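Local coordinates for protein putative Glycosidase (Bacteroides thetaiotaomicron, PDB 3R67) that is of unknown function but is a putative glycosidase that probably adopts a five-bladed beta-propeller fold, at residues K199-W204 / V209-S214; A194-K199 / K292-L297. All coordinates share one frame; numbering follows the deposited sequence.

Overall arrangement
The two contacts share K199, where the turn after strand 190-196 runs into strand 199-204, and their centres lie about 9 Å apart. Contact 1 is the more deeply buried: two neighbouring strands, 199-204 and 210-214, zipped together by backbone hydrogen bonds and lined with aromatic side chains. Contact 2 lies nearer the surface, about 20 Å from the chain centre against 15 Å for contact 1, and joins the tight turn before strand 199-204 to the distant loop 292-297 through sparse apolar packing. Contact 1 is nested within the chain loop that contact 2 closes. Aromatic residues of 199-204 also reach backbone oxygens in both segments of contact 2, tying the two places together.

Contact 1: K199-W204 / V209-S214; sequences KYWMYW and VNVATS
W204 and N210 form the pair nearest the connecting loop of an antiparallel beta hairpin, part of one blade of what is probably a five-bladed beta-propeller. Backbone bonds set the register: Y200 with S214, M202 with A212 and W204 with N210 are hydrogen-bonded pairs, each making two N-H...O bonds. The straightest is Y200 N to S214 O, 2.8 Å, at 173°. Between them, W201-T213 and Y203-V211 are non-hydrogen-bonded pairs, where CA-H...O contacts such as T213 CA to Y200 O (3.2 Å) fill in.

Apolar contacts divide between the two faces. On the W201 side, T213 CG2 lies over the six-membered ring in a CH-pi contact, 3.6 Å from its centroid, while V211 CG1 meets CE3 at the ring edge, 3.5 Å away. The other methyl of V211, CG2, packs 3.6 Å from Y203 CE1, and F289 stacks on the Y203 ring. On the opposite face M202 CG touches A212 CB at 3.7 Å.

The side-chain polar bond uses the W204 indole. With chi1 of 72° its CG sits between the backbone N and the carbonyl carbon, and the ring lies alongside N210, nearly perpendicular to the amide. L231 O and M223 O hold N210 ND2, fixing the amide's rotation. W204 NE1 meets a lone pair of N210 OD1 at 2.7 Å, but the bond is bent, 135° at the hydrogen, with OD1 tilted out of the indole plane.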
ATOM      1  N   LYS A 199     -10.577  12.507 -15.621  1.00 29.45           N
ATOM      2  CA  LYS A 199     -10.814  11.638 -14.462  1.00 26.64           C
ATOM      3  C   LYS A 199      -9.540  11.312 -13.691  1.00 26.45           C
ATOM      4  O   LYS A 199      -8.428  11.412 -14.224  1.00 24.21           O
ATOM      5  CB  LYS A 199     -11.426  10.292 -14.931  1.00 28.78           C
ATOM      6  CG  LYS A 199     -12.778  10.330 -15.607  1.00 42.11           C
ATOM      7  CD  LYS A 199     -13.060   8.931 -16.176  1.00 51.87           C
ATOM      8  CE  LYS A 199     -14.359   8.793 -16.930  1.00 59.23           C
ATOM      9  NZ  LYS A 199     -14.389   9.618 -18.168  1.00 72.81           N
ATOM     10  N   TYR A 200      -9.717  10.852 -12.451  1.00 21.71           N
ATOM     11  CA  TYR A 200      -8.686  10.292 -11.601  1.00 19.15           C
ATOM     12  C   TYR A 200      -8.776   8.794 -11.758  1.00 21.36           C
ATOM     13  O   TYR A 200      -9.867   8.285 -12.028  1.00 22.10           O
ATOM     14  CB  TYR A 200      -8.827  10.756 -10.157  1.00 20.41           C
ATOM     15  CG  TYR A 200      -8.747  12.253 -10.003  1.00 22.96           C
ATOM     16  CD1 TYR A 200      -7.546  12.930 -10.197  1.00 24.17           C
ATOM     17  CD2 TYR A 200      -9.848  12.987  -9.570  1.00 24.98           C
ATOM     18  CE1 TYR A 200      -7.454  14.304 -10.016  1.00 25.04           C
ATOM     19  CE2 TYR A 200      -9.767  14.366  -9.388  1.00 26.96           C
ATOM     20  CZ  TYR A 200      -8.565  15.020  -9.615  1.00 33.92           C
ATOM     21  OH  TYR A 200      -8.460  16.375  -9.435  1.00 37.58           O
ATOM     22  N   TRP A 201      -7.649   8.089 -11.659  1.00 15.64           N
ATOM     23  CA  TRP A 201      -7.596   6.644 -11.904  1.00 14.19           C
ATOM     24  C   TRP A 201      -6.894   5.889 -10.797  1.00 17.36           C
ATOM     25  O   TRP A 201      -5.942   6.403 -10.202  1.00 16.09           O
ATOM     26  CB  TRP A 201      -6.837   6.395 -13.227  1.00 12.86           C
ATOM     27  CG  TRP A 201      -7.518   6.960 -14.444  1.00 14.72           C
ATOM     28  CD1 TRP A 201      -7.544   8.266 -14.836  1.00 18.30           C
ATOM     29  CD2 TRP A 201      -8.237   6.228 -15.441  1.00 15.09           C
ATOM     30  NE1 TRP A 201      -8.291   8.402 -15.982  1.00 18.68           N
ATOM     31  CE2 TRP A 201      -8.730   7.167 -16.376  1.00 19.81           C
ATOM     32  CE3 TRP A 201      -8.528   4.863 -15.631  1.00 16.22           C
ATOM     33  CZ2 TRP A 201      -9.481   6.787 -17.496  1.00 19.81           C
ATOM     34  CZ3 TRP A 201      -9.284   4.489 -16.736  1.00 18.24           C
ATOM     35  CH2 TRP A 201      -9.759   5.445 -17.646  1.00 19.77           C
HETATM   36  N   MSE A 202      -7.332   4.642 -10.548  1.00 14.78           N
HETATM   37  CA  MSE A 202      -6.634   3.779  -9.586  1.00 12.88           C
HETATM   38  C   MSE A 202      -6.696   2.310  -9.958  1.00 17.14           C
HETATM   39  O   MSE A 202      -7.704   1.831 -10.466  1.00 19.28           O
HETATM   40  CB  MSE A 202      -7.166   3.914  -8.149  1.00 13.57           C
HETATM   41  CG  MSE A 202      -8.568   3.346  -7.928  1.00 19.96           C
HETATM   42 SE   MSE A 202      -9.089   3.351  -6.051  0.75 25.64          SE
HETATM   43  CE  MSE A 202      -8.349   4.846  -5.694  1.00 21.48           C
ATOM     44  N   TYR A 203      -5.633   1.591  -9.611  1.00 12.30           N
ATOM     45  CA  TYR A 203      -5.552   0.139  -9.651  1.00 12.26           C
ATOM     46  C   TYR A 203      -5.858  -0.325  -8.264  1.00 17.52           C
ATOM     47  O   TYR A 203      -5.359   0.290  -7.318  1.00 15.63           O
ATOM     48  CB  TYR A 203      -4.183  -0.348 -10.152  1.00 13.61           C
ATOM     49  CG  TYR A 203      -3.837   0.159 -11.528  1.00 18.01           C
ATOM     50  CD1 TYR A 203      -4.269  -0.513 -12.670  1.00 20.54           C
ATOM     51  CD2 TYR A 203      -3.083   1.319 -11.696  1.00 18.68           C
ATOM     52  CE1 TYR A 203      -3.987  -0.027 -13.943  1.00 21.27           C
ATOM     53  CE2 TYR A 203      -2.781   1.802 -12.968  1.00 19.91           C
ATOM     54  CZ  TYR A 203      -3.243   1.130 -14.085  1.00 26.05           C
ATOM     55  OH  TYR A 203      -2.963   1.609 -15.333  1.00 31.28           O
ATOM     56  N   TRP A 204      -6.717  -1.324  -8.101  1.00 14.47           N
ATOM     57  CA  TRP A 204      -6.992  -1.803  -6.758  1.00 15.59           C
ATOM     58  C   TRP A 204      -7.254  -3.303  -6.813  1.00 19.95           C
ATOM     59  O   TRP A 204      -7.690  -3.822  -7.839  1.00 21.10           O
ATOM     60  CB  TRP A 204      -8.182  -1.033  -6.110  1.00 15.37           C
ATOM     61  CG  TRP A 204      -9.505  -1.385  -6.713  1.00 17.47           C
ATOM     62  CD1 TRP A 204     -10.068  -0.855  -7.840  1.00 21.03           C
ATOM     63  CD2 TRP A 204     -10.392  -2.411  -6.262  1.00 18.17           C
ATOM     64  NE1 TRP A 204     -11.256  -1.494  -8.120  1.00 21.56           N
ATOM     65  CE2 TRP A 204     -11.466  -2.472  -7.180  1.00 23.06           C
ATOM     66  CE3 TRP A 204     -10.371  -3.311  -5.181  1.00 19.65           C
ATOM     67  CZ2 TRP A 204     -12.528  -3.364  -7.024  1.00 22.93           C
ATOM     68  CZ3 TRP A 204     -11.402  -4.227  -5.057  1.00 21.56           C
ATOM     69  CH2 TRP A 204     -12.466  -4.243  -5.967  1.00 22.96           C
ATOM     70  N   VAL A 209      -6.565  -7.403 -10.232  1.00 19.61           N
ATOM     71  CA  VAL A 209      -6.472  -5.949 -10.268  1.00 17.41           C
ATOM     72  C   VAL A 209      -7.614  -5.420 -11.131  1.00 20.79           C
ATOM     73  O   VAL A 209      -7.785  -5.829 -12.279  1.00 19.22           O
ATOM     74  CB  VAL A 209      -5.084  -5.452 -10.763  1.00 18.69           C
ATOM     75  CG1 VAL A 209      -5.030  -3.937 -10.826  1.00 17.04           C
ATOM     76  CG2 VAL A 209      -3.954  -5.989  -9.886  1.00 17.72           C
ATOM     77  N   ASN A 210      -8.399  -4.513 -10.546  1.00 17.62           N
ATOM     78  CA  ASN A 210      -9.465  -3.796 -11.235  1.00 18.87           C
ATOM     79  C   ASN A 210      -9.017  -2.346 -11.390  1.00 21.86           C
ATOM     80  O   ASN A 210      -8.094  -1.917 -10.701  1.00 20.41           O
ATOM     81  CB  ASN A 210     -10.813  -3.928 -10.471  1.00 20.37           C
ATOM     82  CG  ASN A 210     -11.972  -3.122 -11.036  1.00 31.86           C
ATOM     83  OD1 ASN A 210     -12.451  -2.176 -10.422  1.00 23.93           O
ATOM     84  ND2 ASN A 210     -12.380  -3.403 -12.252  1.00 20.60           N
ATOM     85  N   VAL A 211      -9.641  -1.599 -12.305  1.00 19.71           N
ATOM     86  CA  VAL A 211      -9.355  -0.179 -12.495  1.00 18.73           C
ATOM     87  C   VAL A 211     -10.617   0.585 -12.128  1.00 22.54           C
ATOM     88  O   VAL A 211     -11.709   0.225 -12.567  1.00 24.08           O
ATOM     89  CB  VAL A 211      -8.838   0.172 -13.919  1.00 22.11           C
ATOM     90  CG1 VAL A 211      -8.664   1.685 -14.096  1.00 21.04           C
ATOM     91  CG2 VAL A 211      -7.537  -0.566 -14.235  1.00 20.81           C
ATOM     92  N   ALA A 212     -10.474   1.594 -11.265  1.00 19.32           N
ATOM     93  CA  ALA A 212     -11.583   2.450 -10.854  1.00 20.34           C
ATOM     94  C   ALA A 212     -11.276   3.890 -11.218  1.00 24.89           C
ATOM     95  O   ALA A 212     -10.098   4.256 -11.306  1.00 22.66           O
ATOM     96  CB  ALA A 212     -11.843   2.309  -9.361  1.00 20.74           C
ATOM     97  N   THR A 213     -12.327   4.708 -11.444  1.00 22.72           N
ATOM     98  CA  THR A 213     -12.152   6.122 -11.780  1.00 22.09           C
ATOM     99  C   THR A 213     -12.963   6.998 -10.811  1.00 26.59           C
ATOM    100  O   THR A 213     -13.908   6.529 -10.167  1.00 26.68           O
ATOM    101  CB  THR A 213     -12.533   6.419 -13.242  1.00 30.85           C
ATOM    102  OG1 THR A 213     -13.939   6.275 -13.445  1.00 31.56           O
ATOM    103  CG2 THR A 213     -11.756   5.577 -14.245  1.00 26.52           C
ATOM    104  N   SER A 214     -12.579   8.279 -10.715  1.00 23.06           N
ATOM    105  CA  SER A 214     -13.233   9.272  -9.850  1.00 23.11           C
ATOM    106  C   SER A 214     -13.124  10.668 -10.442  1.00 28.09           C
ATOM    107  O   SER A 214     -12.199  10.936 -11.206  1.00 26.23           O
ATOM    108  CB  SER A 214     -12.596   9.256  -8.459  1.00 21.74           C
ATOM    109  OG  SER A 214     -13.270  10.092  -7.537  1.00 21.62           O
TER

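Contact 2: A194-K199 / K292-L297; sequences AKIDGK and KDPTKL
OD1 of D293, a residue flanked by K292, whose carbonyl O meets I196, and by P294, whose ring does, is gripped twice by T295. The hydroxyl OG1 donates to it at 2.7 Å and the backbone N at 3.2 Å, both from the same face of the carboxylate, with the N-H coming from well above the plane. The hydrogen bond from T295 N-H to D293 OD1 makes an Asx turn. It is overlaid on a type I beta turn, D293 to K296, closed by K296 N to D293 O at 2.9 Å, and D290 OD2 accepts the N-H of D293.

In the fold, I196 to K199 form a type I' turn, the tight two-residue connection of a beta hairpin, with D197 and G198 at positive phi and paired backbone bonds between I196 and K199. The 292-297 loop, between strands 282-289 and 297-300, comes from far along the chain.

Across the contact the chemistry is apolar and slight. I196 CD1 meets P294 CG at 4.1 Å, the two side chains running antiparallel, flank to flank. With CG1 anti to the carbonyl carbon (chi1 -58°), the branch CG2 lies anti to the backbone N and comes up to K292 O, also at 4.1 Å. I259 touches both I196 and P294, and M254 adds to the packing around I196. Strand 199-204 bridges the two segments: the W201 ring packs on P294, and its NE1 makes a hydrogen bond to I196 O. A second hydrogen bond joins Y203 OH to P294 O.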
ATOM      1  N   ALA A 194      -2.395  12.315 -10.950  1.00 19.74           N
ATOM      2  CA  ALA A 194      -2.594  12.624 -12.372  1.00 21.32           C
ATOM      3  C   ALA A 194      -4.070  12.528 -12.797  1.00 26.91           C
ATOM      4  O   ALA A 194      -4.801  11.638 -12.358  1.00 28.13           O
ATOM      5  CB  ALA A 194      -1.767  11.676 -13.229  1.00 21.01           C
ATOM      6  N   LYS A 195      -4.469  13.408 -13.705  1.00 23.22           N
ATOM      7  CA  LYS A 195      -5.796  13.447 -14.289  1.00 23.52           C
ATOM      8  C   LYS A 195      -5.663  13.059 -15.750  1.00 27.99           C
ATOM      9  O   LYS A 195      -4.883  13.679 -16.474  1.00 29.34           O
ATOM     10  CB  LYS A 195      -6.413  14.840 -14.088  1.00 27.24           C
ATOM     11  CG  LYS A 195      -7.931  14.865 -14.038  1.00 37.42           C
ATOM     12  CD  LYS A 195      -8.406  16.171 -13.422  1.00 45.94           C
ATOM     13  CE  LYS A 195      -9.885  16.178 -13.154  1.00 61.89           C
ATOM     14  NZ  LYS A 195     -10.300  17.405 -12.425  1.00 74.58           N
ATOM     15  N   ILE A 196      -6.323  11.965 -16.151  1.00 23.40           N
ATOM     16  CA  ILE A 196      -6.327  11.420 -17.520  1.00 23.71           C
ATOM     17  C   ILE A 196      -7.772  11.387 -17.995  1.00 29.80           C
ATOM     18  O   ILE A 196      -8.632  10.854 -17.278  1.00 29.56           O
ATOM     19  CB  ILE A 196      -5.641  10.010 -17.581  1.00 24.79           C
ATOM     20  CG1 ILE A 196      -4.185  10.063 -17.057  1.00 23.38           C
ATOM     21  CG2 ILE A 196      -5.711   9.394 -18.992  1.00 25.58           C
ATOM     22  CD1 ILE A 196      -3.527   8.687 -16.797  1.00 20.45           C
ATOM     23  N   ASP A 197      -8.045  11.982 -19.179  1.00 27.95           N
ATOM     24  CA  ASP A 197      -9.369  12.060 -19.820  1.00 29.52           C
ATOM     25  C   ASP A 197     -10.413  12.677 -18.831  1.00 34.52           C
ATOM     26  O   ASP A 197     -11.538  12.181 -18.745  1.00 35.51           O
ATOM     27  CB  ASP A 197      -9.806  10.646 -20.300  1.00 30.54           C
ATOM     28  CG  ASP A 197     -10.787  10.567 -21.472  1.00 42.04           C
ATOM     29  OD1 ASP A 197     -11.297  11.635 -21.905  1.00 38.48           O
ATOM     30  OD2 ASP A 197     -11.004   9.444 -21.987  1.00 51.97           O
ATOM     31  N   GLY A 198     -10.004  13.716 -18.095  1.00 30.79           N
ATOM     32  CA  GLY A 198     -10.846  14.424 -17.133  1.00 32.07           C
ATOM     33  C   GLY A 198     -11.222  13.659 -15.874  1.00 36.83           C
ATOM     34  O   GLY A 198     -12.094  14.109 -15.126  1.00 39.11           O
ATOM     35  N   LYS A 199     -10.577  12.507 -15.621  1.00 29.45           N
ATOM     36  CA  LYS A 199     -10.814  11.638 -14.462  1.00 26.64           C
ATOM     37  C   LYS A 199      -9.540  11.312 -13.691  1.00 26.45           C
ATOM     38  O   LYS A 199      -8.428  11.412 -14.224  1.00 24.21           O
ATOM     39  CB  LYS A 199     -11.426  10.292 -14.931  1.00 28.78           C
ATOM     40  CG  LYS A 199     -12.778  10.330 -15.607  1.00 42.11           C
ATOM     41  CD  LYS A 199     -13.060   8.931 -16.176  1.00 51.87           C
ATOM     42  CE  LYS A 199     -14.359   8.793 -16.930  1.00 59.23           C
ATOM     43  NZ  LYS A 199     -14.389   9.618 -18.168  1.00 72.81           N
ATOM     44  N   LYS A 292      -2.556   6.499 -22.191  1.00 29.18           N
ATOM     45  CA  LYS A 292      -3.834   7.086 -22.637  1.00 30.60           C
ATOM     46  C   LYS A 292      -5.040   6.217 -22.214  1.00 34.01           C
ATOM     47  O   LYS A 292      -6.154   6.745 -22.068  1.00 33.17           O
ATOM     48  CB  LYS A 292      -3.847   7.294 -24.162  1.00 33.33           C
ATOM     49  CG  LYS A 292      -2.940   8.434 -24.598  1.00 40.70           C
ATOM     50  CD  LYS A 292      -2.970   8.618 -26.118  1.00 55.76           C
ATOM     51  CE  LYS A 292      -2.543   9.988 -26.574  1.00 64.44           C
ATOM     52  NZ  LYS A 292      -3.599  11.004 -26.312  1.00 78.28           N
ATOM     53  N   ASP A 293      -4.810   4.898 -22.025  1.00 29.25           N
ATOM     54  CA  ASP A 293      -5.811   3.925 -21.576  1.00 26.67           C
ATOM     55  C   ASP A 293      -5.201   3.102 -20.429  1.00 27.80           C
ATOM     56  O   ASP A 293      -4.603   2.051 -20.669  1.00 27.63           O
ATOM     57  CB  ASP A 293      -6.305   3.041 -22.730  1.00 28.29           C
ATOM     58  CG  ASP A 293      -7.383   2.031 -22.358  1.00 32.24           C
ATOM     59  OD1 ASP A 293      -7.813   2.021 -21.183  1.00 29.44           O
ATOM     60  OD2 ASP A 293      -7.827   1.276 -23.259  1.00 38.87           O
ATOM     61  N   PRO A 294      -5.370   3.564 -19.162  1.00 22.28           N
ATOM     62  CA  PRO A 294      -4.765   2.850 -18.018  1.00 20.27           C
ATOM     63  C   PRO A 294      -5.266   1.399 -17.845  1.00 23.60           C
ATOM     64  O   PRO A 294      -4.674   0.681 -17.051  1.00 23.07           O
ATOM     65  CB  PRO A 294      -5.194   3.713 -16.816  1.00 21.19           C
ATOM     66  CG  PRO A 294      -5.373   5.085 -17.386  1.00 25.88           C
ATOM     67  CD  PRO A 294      -6.023   4.816 -18.713  1.00 22.62           C
ATOM     68  N   THR A 295      -6.299   0.950 -18.591  1.00 20.84           N
ATOM     69  CA  THR A 295      -6.781  -0.442 -18.493  1.00 20.53           C
ATOM     70  C   THR A 295      -6.030  -1.354 -19.479  1.00 25.33           C
ATOM     71  O   THR A 295      -6.181  -2.579 -19.420  1.00 26.45           O
ATOM     72  CB  THR A 295      -8.305  -0.546 -18.743  1.00 26.52           C
ATOM     73  OG1 THR A 295      -8.585  -0.329 -20.124  1.00 28.69           O
ATOM     74  CG2 THR A 295      -9.132   0.387 -17.846  1.00 22.96           C
ATOM     75  N   LYS A 296      -5.232  -0.767 -20.385  1.00 20.80           N
ATOM     76  CA  LYS A 296      -4.537  -1.520 -21.420  1.00 21.54           C
ATOM     77  C   LYS A 296      -3.108  -1.917 -20.984  1.00 25.51           C
ATOM     78  O   LYS A 296      -2.200  -1.082 -20.959  1.00 25.45           O
ATOM     79  CB  LYS A 296      -4.491  -0.685 -22.705  1.00 25.19           C
ATOM     80  CG  LYS A 296      -3.979  -1.436 -23.926  1.00 28.24           C
ATOM     81  CD  LYS A 296      -4.002  -0.509 -25.136  1.00 30.34           C
ATOM     82  CE  LYS A 296      -3.480  -1.193 -26.349  1.00 30.19           C
ATOM     83  N   LEU A 297      -2.911  -3.222 -20.711  1.00 21.50           N
ATOM     84  CA  LEU A 297      -1.629  -3.786 -20.297  1.00 19.44           C
ATOM     85  C   LEU A 297      -0.695  -3.918 -21.490  1.00 23.39           C
ATOM     86  O   LEU A 297      -1.084  -4.478 -22.525  1.00 24.55           O
ATOM     87  CB  LEU A 297      -1.856  -5.159 -19.629  1.00 18.92           C
ATOM     88  CG  LEU A 297      -0.639  -5.888 -19.028  1.00 22.34           C
ATOM     89  CD1 LEU A 297      -0.062  -5.136 -17.823  1.00 21.18           C
ATOM     90  CD2 LEU A 297      -1.030  -7.251 -18.570  1.00 24.97           C
TER